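Local atomic coordinates of spermidine synthase (Corynebacterium glutamicum ATCC 13032, PDB entry 3GJY), a protein that probably transfers an aminopropyl group from decarboxylated S-adenosylmethionine to putrescine, making the polyamine spermidine. Residues A[32-37]-A[123-128]; A[99-104]-A[127-132]; A[133-136]-A[140-143]. One frame throughout, in Å; residues are numbered along the deposited sequence. Where two conformers were deposited one is given.

Overall arrangement
Interactions 1 and 2 use successive, overlapping stretches of helix 123-132, and interaction 3 fastens the chain that leaves this helix to the strand that follows. The centres of interactions 1 and 2 lie about 9 Å apart, those of 2 and 3 about 6 Å. Arg130 ties the last two together: its NH2 lies 2.8 Å from Val141 O and its NH1 2.9 Å from Pro136 O. Phe133, which opens the loop of interaction 3, packs on Leu36, Leu125 and Leu128 of interaction 1 and on Ala100 of interaction 2. A formic acid molecule, probably from the crystallisation liquor, sits at interaction 2 and close to the side chain of Leu125, beside the glycine-rich loop of this AdoMet-dependent-transferase-like fold.

Interaction 1: residues A[32-37]-A[123-128]; sequences SVIELE and AELARL
Glu124, whose CG lies 4.4 Å from Ile34 CD1, turns its carboxylate toward Arg127, one turn further along the helix, to meet the edge of the Arg127 guanidinium. The grip is side-on and uses two nitrogens: NE of Arg127 reaches OE1 of Glu124 at 2.9 Å in a nearly straight bond, and NH2 reaches OE2 at 2.8 Å. Both oxygens lie close to the guanidinium plane, yet they are approached on their syn sides from well out of the carboxylate plane, so the two flat groups are tilted rather than coplanar. This salt bridge holds the acid at the border of an otherwise apolar contact.

The contact itself depends on Ile34. With CG1 anti to the carbonyl carbon (chi1 -57°), the longer branch projects from strand 33-38 and presents CD1 to the helix. There it meets Leu128 CD1 tip to tip at 3.8 Å and also rests 4.1 Å from Leu125 CA, one methyl thus spanning adjacent turns. Tyr27 and Ile50, from the strands flanking 33-38, continue the apolar layer against Leu128 and Leu125. The axes of strand segment 33-37 and helix segment 123-128 run 24° apart and approach to 10.0 Å. Here the N-terminal antiparallel sheet packs on a helix of the Rossmann-like domain, the two-part architecture characteristic of spermidine synthases.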
loop_
_atom_site.group_PDB
_atom_site.type_symbol
_atom_site.label_atom_id
_atom_site.label_comp_id
_atom_site.label_asym_id
_atom_site.label_seq_id
_atom_site.Cartn_x
_atom_site.Cartn_y
_atom_site.Cartn_z
ATOM N N SER A 32 5.165 -13.635 13.220
ATOM C CA SER A 32 4.436 -14.482 12.274
ATOM C C SER A 32 5.242 -15.680 11.876
ATOM O O SER A 32 6.476 -15.641 11.931
ATOM C CB SER A 32 4.118 -13.721 10.990
ATOM O OG SER A 32 5.287 -13.577 10.208
ATOM N N VAL A 33 4.554 -16.742 11.457
ATOM C CA VAL A 33 5.252 -17.843 10.778
ATOM C C VAL A 33 5.330 -17.510 9.299
ATOM O O VAL A 33 4.332 -17.112 8.676
ATOM C CB VAL A 33 4.641 -19.242 11.023
ATOM C CG1 VAL A 33 4.565 -19.533 12.517
ATOM C CG2 VAL A 33 3.269 -19.411 10.373
ATOM N N ILE A 34 6.521 -17.641 8.740
ATOM C CA ILE A 34 6.776 -17.245 7.351
ATOM C C ILE A 34 7.044 -18.503 6.518
ATOM O O ILE A 34 7.956 -19.260 6.856
ATOM C CB ILE A 34 8.011 -16.320 7.282
ATOM C CG1 ILE A 34 7.823 -15.090 8.182
ATOM C CG2 ILE A 34 8.271 -15.889 5.836
ATOM C CD1 ILE A 34 9.138 -14.480 8.661
ATOM N N GLU A 35 6.283 -18.702 5.444
ATOM C CA GLU A 35 6.499 -19.865 4.578
ATOM C C GLU A 35 6.943 -19.426 3.200
ATOM O O GLU A 35 6.354 -18.534 2.600
ATOM C CB GLU A 35 5.249 -20.739 4.476
ATOM C CG GLU A 35 5.485 -22.041 3.738
ATOM C CD GLU A 35 5.994 -23.110 4.649
ATOM O OE1 GLU A 35 5.894 -22.904 5.879
ATOM O OE2 GLU A 35 6.472 -24.149 4.139
ATOM N N LEU A 36 8.023 -20.053 2.719
ATOM C CA LEU A 36 8.533 -19.769 1.382
ATOM C C LEU A 36 8.312 -20.991 0.522
ATOM O O LEU A 36 8.754 -22.085 0.883
ATOM C CB LEU A 36 10.027 -19.436 1.446
ATOM C CG LEU A 36 10.443 -18.347 2.457
ATOM C CD1 LEU A 36 11.928 -18.094 2.358
ATOM C CD2 LEU A 36 9.650 -17.015 2.303
ATOM N N GLU A 37 7.631 -20.799 -0.615
ATOM C CA GLU A 37 7.356 -21.906 -1.543
ATOM C C GLU A 37 7.843 -21.543 -2.954
ATOM O O GLU A 37 7.527 -20.469 -3.475
ATOM C CB GLU A 37 5.852 -22.199 -1.561
ATOM C CG GLU A 37 5.282 -22.755 -0.287
ATOM C CD GLU A 37 3.767 -22.816 -0.333
ATOM O OE1 GLU A 37 3.122 -21.814 0.000
ATOM O OE2 GLU A 37 3.205 -23.883 -0.710
ATOM N N ALA A 123 11.268 -8.199 12.883
ATOM C CA ALA A 123 12.715 -8.154 12.622
ATOM C C ALA A 123 13.189 -9.310 11.714
ATOM O O ALA A 123 14.088 -9.135 10.876
ATOM C CB ALA A 123 13.493 -8.173 13.963
ATOM N N GLU A 124 12.550 -10.476 11.846
ATOM C CA GLU A 124 12.948 -11.634 11.082
ATOM C C GLU A 124 12.472 -11.526 9.636
ATOM O O GLU A 124 13.205 -11.875 8.707
ATOM C CB GLU A 124 12.446 -12.938 11.744
ATOM C CG GLU A 124 12.850 -14.215 10.968
ATOM C CD GLU A 124 14.356 -14.499 10.956
ATOM O OE1 GLU A 124 15.173 -13.723 11.514
ATOM O OE2 GLU A 124 14.701 -15.534 10.349
ATOM N N LEU A 125 11.253 -11.009 9.429
ATOM C CA LEU A 125 10.826 -10.753 8.065
ATOM C C LEU A 125 11.748 -9.718 7.406
ATOM O O LEU A 125 12.119 -9.877 6.237
ATOM C CB LEU A 125 9.376 -10.274 7.980
ATOM C CG LEU A 125 8.848 -10.043 6.571
ATOM C CD1 LEU A 125 8.983 -11.317 5.695
ATOM C CD2 LEU A 125 7.372 -9.660 6.703
ATOM N N ALA A 126 12.130 -8.676 8.151
ATOM C CA ALA A 126 13.081 -7.695 7.647
ATOM C C ALA A 126 14.410 -8.336 7.244
ATOM O O ALA A 126 14.959 -8.024 6.175
ATOM C CB ALA A 126 13.281 -6.565 8.705
ATOM N N ARG A 127 14.913 -9.251 8.085
ATOM C CA ARG A 127 16.208 -9.897 7.804
ATOM C C ARG A 127 16.096 -10.793 6.552
ATOM O O ARG A 127 16.964 -10.734 5.666
ATOM C CB ARG A 127 16.632 -10.729 9.029
ATOM C CG ARG A 127 18.049 -11.267 8.910
ATOM C CD ARG A 127 18.390 -12.222 10.042
ATOM N NE ARG A 127 17.646 -13.473 9.956
ATOM C CZ ARG A 127 17.979 -14.496 9.172
ATOM N NH1 ARG A 127 19.054 -14.428 8.396
ATOM N NH2 ARG A 127 17.243 -15.602 9.177
ATOM N N LEU A 128 15.013 -11.594 6.459
ATOM C CA LEU A 128 14.804 -12.447 5.270
ATOM C C LEU A 128 14.668 -11.613 4.002
ATOM O O LEU A 128 15.133 -12.011 2.951
ATOM C CB LEU A 128 13.551 -13.333 5.433
ATOM C CG LEU A 128 13.701 -14.446 6.455
ATOM C CD1 LEU A 128 12.340 -15.141 6.670
ATOM C CD2 LEU A 128 14.750 -15.454 6.016
#

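Interaction 2: residues A[99-104]-A[127-132]; sequences GACTMA and RLSREW. With FMT (formic acid), chain B.
Ser129 reaches from helix 123-132 toward the turn at Ala100 and Cys101, and each of its side-chain atoms has a different neighbour. CB comes first, resting 3.9 Å from Cys101 SG, a sulfur-to-methylene contact. Beyond it, OG is turned beside its own backbone nitrogen (chi1 -62°), a rotation that keeps it near the carbonyl of Leu125 one turn earlier and also brings it 3.6 Å from Ala100 C. The same OG lies 2.8 Å from O1 of a bound formic acid molecule. Since the carbonyl oxygen of Leu125 is a second acceptor for the single hydroxyl proton, the bond to formic acid is not settled.

The small molecule lies beside the approach of the two segments and touches both. Its O1 is 3.7 Å from Cys101 SG and 3.5 Å from Cys101 N, while its carbon lies 3.5 Å from Ala100 N. Ala100 and Cys101 both adopt left-handed backbone angles, and this tight turn brings the chain to the N-cap position, held by Cys101, of helix 102-110. The segments approach closely, 5.4 Å between the CA atoms of Ala100 and Ser129, yet bury little surface because the groups that meet are small. Cys101 also packs on Val118, and Ala100 on Phe133, setting the turn between the sheet and the chain after helix 123-132. A glycine-rich loop leading from the first strand of the parallel sheet into a helix is the hallmark of the Rossmann-like AdoMet-dependent methyltransferase fold.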
loop_
_atom_site.group_PDB
_atom_site.type_symbol
_atom_site.label_atom_id
_atom_site.label_comp_id
_atom_site.label_asym_id
_atom_site.label_seq_id
_atom_site.Cartn_x
_atom_site.Cartn_y
_atom_site.Cartn_z
ATOM N N GLY A 99 4.630 -6.623 2.362
ATOM C CA GLY A 99 5.145 -7.980 2.391
ATOM C C GLY A 99 6.354 -8.157 1.499
ATOM O O GLY A 99 6.339 -7.786 0.318
ATOM N N ALA A 100 7.387 -8.728 2.110
ATOM C CA ALA A 100 8.648 -8.991 1.513
ATOM C C ALA A 100 9.392 -7.772 0.952
ATOM O O ALA A 100 10.322 -7.976 0.193
ATOM C CB ALA A 100 8.478 -10.075 0.388
ATOM N N CYS A 101 8.953 -6.537 1.251
ATOM C CA CYS A 101 9.481 -5.343 0.566
ATOM C C CYS A 101 9.284 -5.340 -0.947
ATOM O O CYS A 101 10.007 -4.651 -1.664
ATOM C CB CYS A 101 10.972 -5.147 0.876
ATOM S SG CYS A 101 11.351 -4.869 2.617
ATOM N N THR A 102 8.304 -6.105 -1.432
ATOM C CA THR A 102 8.130 -6.252 -2.871
ATOM C C THR A 102 7.675 -4.968 -3.565
ATOM O O THR A 102 8.176 -4.648 -4.661
ATOM C CB THR A 102 7.191 -7.411 -3.132
ATOM O OG1 THR A 102 7.773 -8.587 -2.523
ATOM C CG2 THR A 102 6.886 -7.614 -4.655
HETATM N N MSE A 103 6.728 -4.229 -2.981
HETATM C CA MSE A 103 6.330 -2.955 -3.564
HETATM C C MSE A 103 7.519 -1.960 -3.611
HETATM O O MSE A 103 7.714 -1.237 -4.585
HETATM C CB MSE A 103 5.170 -2.373 -2.739
HETATM C CG MSE A 103 4.328 -1.360 -3.450
HETATM SE SE MSE A 103 2.899 -2.084 -4.648
HETATM C CE MSE A 103 3.938 -2.254 -6.322
ATOM N N ALA A 104 8.298 -1.906 -2.523
ATOM C CA ALA A 104 9.495 -1.059 -2.471
ATOM C C ALA A 104 10.486 -1.416 -3.587
ATOM O O ALA A 104 11.049 -0.542 -4.274
ATOM C CB ALA A 104 10.157 -1.106 -1.072
ATOM N N ARG A 127 14.913 -9.251 8.085
ATOM C CA ARG A 127 16.208 -9.897 7.804
ATOM C C ARG A 127 16.096 -10.793 6.552
ATOM O O ARG A 127 16.964 -10.734 5.666
ATOM C CB ARG A 127 16.632 -10.729 9.029
ATOM C CG ARG A 127 18.049 -11.267 8.910
ATOM C CD ARG A 127 18.390 -12.222 10.042
ATOM N NE ARG A 127 17.646 -13.473 9.956
ATOM C CZ ARG A 127 17.979 -14.496 9.172
ATOM N NH1 ARG A 127 19.054 -14.428 8.396
ATOM N NH2 ARG A 127 17.243 -15.602 9.177
ATOM N N LEU A 128 15.013 -11.594 6.459
ATOM C CA LEU A 128 14.804 -12.447 5.270
ATOM C C LEU A 128 14.668 -11.613 4.002
ATOM O O LEU A 128 15.133 -12.011 2.951
ATOM C CB LEU A 128 13.551 -13.333 5.433
ATOM C CG LEU A 128 13.701 -14.446 6.455
ATOM C CD1 LEU A 128 12.340 -15.141 6.670
ATOM C CD2 LEU A 128 14.750 -15.454 6.016
ATOM N N SER A 129 13.989 -10.454 4.099
ATOM C CA SER A 129 13.834 -9.589 2.933
ATOM C C SER A 129 15.185 -9.134 2.405
ATOM O O SER A 129 15.471 -9.242 1.190
ATOM C CB SER A 129 12.968 -8.367 3.219
ATOM O OG SER A 129 11.640 -8.753 3.582
ATOM N N ARG A 130 16.044 -8.644 3.316
ATOM C CA ARG A 130 17.374 -8.182 2.888
ATOM C C ARG A 130 18.217 -9.329 2.315
ATOM O O ARG A 130 18.926 -9.122 1.322
ATOM C CB ARG A 130 18.084 -7.527 4.084
ATOM C CG ARG A 130 19.503 -7.019 3.838
ATOM C CD ARG A 130 19.625 -6.006 2.718
ATOM N NE ARG A 130 18.937 -4.749 3.037
ATOM C CZ ARG A 130 18.625 -3.826 2.133
ATOM N NH1 ARG A 130 18.848 -4.066 0.846
ATOM N NH2 ARG A 130 18.010 -2.692 2.515
ATOM N N GLU A 131 18.110 -10.523 2.907
ATOM C CA GLU A 131 18.959 -11.640 2.484
ATOM C C GLU A 131 18.452 -12.276 1.184
ATOM O O GLU A 131 19.245 -12.575 0.285
ATOM C CB GLU A 131 19.035 -12.717 3.578
ATOM C CG GLU A 131 19.730 -12.329 4.891
ATOM C CD GLU A 131 21.188 -11.966 4.776
ATOM O OE1 GLU A 131 21.830 -12.232 3.720
ATOM O OE2 GLU A 131 21.683 -11.380 5.778
ATOM N N TRP A 132 17.128 -12.466 1.064
ATOM C CA TRP A 132 16.585 -13.376 0.048
ATOM C C TRP A 132 15.573 -12.810 -0.918
ATOM O O TRP A 132 15.266 -13.465 -1.909
ATOM C CB TRP A 132 15.927 -14.586 0.757
ATOM C CG TRP A 132 16.890 -15.639 1.210
ATOM C CD1 TRP A 132 18.211 -15.749 0.875
ATOM C CD2 TRP A 132 16.590 -16.756 2.053
ATOM N NE1 TRP A 132 18.753 -16.882 1.452
ATOM C CE2 TRP A 132 17.790 -17.513 2.190
ATOM C CE3 TRP A 132 15.424 -17.212 2.674
ATOM C CZ2 TRP A 132 17.848 -18.696 2.951
ATOM C CZ3 TRP A 132 15.480 -18.389 3.447
ATOM C CH2 TRP A 132 16.685 -19.109 3.561
HETATM C C FMT B . 8.410 -6.837 4.823
HETATM O O1 FMT B . 9.520 -7.325 4.622
HETATM O O2 FMT B . 8.192 -5.642 5.001
#

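Interaction 3: residues A[133-136]-A[140-143]; sequences FDIP and RVKI
Pro136 sets its CB over one face of the Arg140 guanidinium, 3.6 Å above that plane and displaced toward the rim, with Arg140 NH2 the nearest atom at 3.7 Å. The arginine chain bends at chi3 (66°), which folds its head back over the proline, and the two side chains cross at about a right angle. Arg140 NH1 meanwhile donates to the carbonyl of Ala108 on helix 102-110, so the cation spends a hydrogen bond on a helix carbonyl while Pro136 CB covers part of one face.

The other end of the proline ring faces Val141: Pro136 CD is 3.7 Å from Val141 CG2. The remaining valine methyl, CG1, meets Ile135 CD1 at 3.8 Å, so the two branches of Val141 serve neighbouring residues of the loop. Ile135 CD1 also touches Ile143 CD1 at 3.8 Å, crossing it at about a right angle, as it does Val141. Its CG1 lies between the backbone nitrogen and the carbonyl carbon (chi1 60°), and the extended outer chain carries CD1 to where the side chains of Val141 and Ile143 both meet it.

Around this apolar patch, Ala104 and Ala108 of helix 102-110 lie against Val141, and Ala126 against Ile143. Two carbonyl oxygens also come close, Pro136 O and Val141 O at 3.7 Å. Both accept hydrogen bonds from Arg130, one guanidinium thus bridging loop and strand. The chemistry implies that the loop is seated on the outermost strand by hydrocarbon packing across the segments, while Arg130 binds a carbonyl of the loop and one of the strand, and Arg140 one of helix 102-110.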
loop_
_atom_site.group_PDB
_atom_site.type_symbol
_atom_site.label_atom_id
_atom_site.label_comp_id
_atom_site.label_asym_id
_atom_site.label_seq_id
_atom_site.Cartn_x
_atom_site.Cartn_y
_atom_site.Cartn_z
ATOM N N PHE A 133 14.984 -11.655 -0.623
ATOM C CA PHE A 133 13.882 -11.182 -1.449
ATOM C C PHE A 133 14.278 -10.172 -2.520
ATOM O O PHE A 133 13.430 -9.473 -3.093
ATOM C CB PHE A 133 12.634 -10.765 -0.656
ATOM C CG PHE A 133 12.118 -11.817 0.324
ATOM C CD1 PHE A 133 12.381 -13.195 0.170
ATOM C CD2 PHE A 133 11.395 -11.381 1.447
ATOM C CE1 PHE A 133 11.895 -14.139 1.126
ATOM C CE2 PHE A 133 10.897 -12.290 2.394
ATOM C CZ PHE A 133 11.166 -13.681 2.242
ATOM N N ASP A 134 15.579 -10.140 -2.819
ATOM C CA ASP A 134 16.067 -9.563 -4.079
ATOM C C ASP A 134 15.761 -8.069 -4.167
ATOM O O ASP A 134 15.288 -7.565 -5.185
ATOM C CB ASP A 134 15.491 -10.317 -5.303
ATOM C CG ASP A 134 16.115 -9.895 -6.603
ATOM O OD1 ASP A 134 17.352 -9.669 -6.647
ATOM O OD2 ASP A 134 15.386 -9.871 -7.607
ATOM N N ILE A 135 16.125 -7.371 -3.101
ATOM C CA ILE A 135 15.966 -5.931 -3.028
ATOM C C ILE A 135 17.294 -5.243 -3.219
ATOM O O ILE A 135 18.347 -5.797 -2.865
ATOM C CB ILE A 135 15.301 -5.500 -1.691
ATOM C CG1 ILE A 135 16.113 -5.912 -0.465
ATOM C CG2 ILE A 135 13.887 -6.084 -1.605
ATOM C CD1 ILE A 135 15.532 -5.341 0.876
ATOM N N PRO A 136 17.255 -4.017 -3.760
ATOM C CA PRO A 136 18.507 -3.262 -3.934
ATOM C C PRO A 136 18.977 -2.719 -2.590
ATOM O O PRO A 136 18.202 -2.685 -1.613
ATOM C CB PRO A 136 18.121 -2.152 -4.901
ATOM C CG PRO A 136 16.665 -1.946 -4.654
ATOM C CD PRO A 136 16.095 -3.320 -4.338
ATOM N N ARG A 140 18.121 2.831 -1.690
ATOM C CA ARG A 140 17.084 2.545 -2.725
ATOM C C ARG A 140 15.941 1.786 -2.088
ATOM O O ARG A 140 14.781 2.109 -2.318
ATOM C CB ARG A 140 17.673 1.812 -3.932
ATOM C CG ARG A 140 18.620 2.712 -4.713
ATOM C CD ARG A 140 19.180 1.954 -5.895
ATOM N NE ARG A 140 18.111 1.649 -6.825
ATOM C CZ ARG A 140 18.129 0.655 -7.716
ATOM N NH1 ARG A 140 17.081 0.473 -8.516
ATOM N NH2 ARG A 140 19.183 -0.168 -7.816
ATOM N N VAL A 141 16.274 0.765 -1.312
ATOM C CA VAL A 141 15.328 0.148 -0.363
ATOM C C VAL A 141 16.026 0.100 0.985
ATOM O O VAL A 141 17.093 -0.485 1.102
ATOM C CB VAL A 141 14.841 -1.271 -0.773
ATOM C CG1 VAL A 141 13.953 -1.874 0.366
ATOM C CG2 VAL A 141 14.029 -1.184 -2.087
ATOM N N LYS A 142 15.435 0.767 1.973
ATOM C CA LYS A 142 15.953 0.831 3.358
ATOM C C LYS A 142 14.884 0.322 4.286
ATOM O O LYS A 142 13.731 0.744 4.140
ATOM C CB LYS A 142 16.324 2.265 3.720
ATOM C CG LYS A 142 16.894 2.488 5.132
ATOM C CD LYS A 142 17.224 4.025 5.255
ATOM C CE LYS A 142 17.910 4.398 6.542
ATOM N NZ LYS A 142 18.196 5.884 6.568
ATOM N N ILE A 143 15.215 -0.607 5.172
ATOM C CA ILE A 143 14.206 -1.193 6.093
ATOM C C ILE A 143 14.410 -0.643 7.492
ATOM O O ILE A 143 15.538 -0.645 8.011
ATOM C CB ILE A 143 14.267 -2.742 6.114
ATOM C CG1 ILE A 143 14.206 -3.310 4.669
ATOM C CG2 ILE A 143 13.185 -3.306 7.019
ATOM C CD1 ILE A 143 14.621 -4.755 4.568
#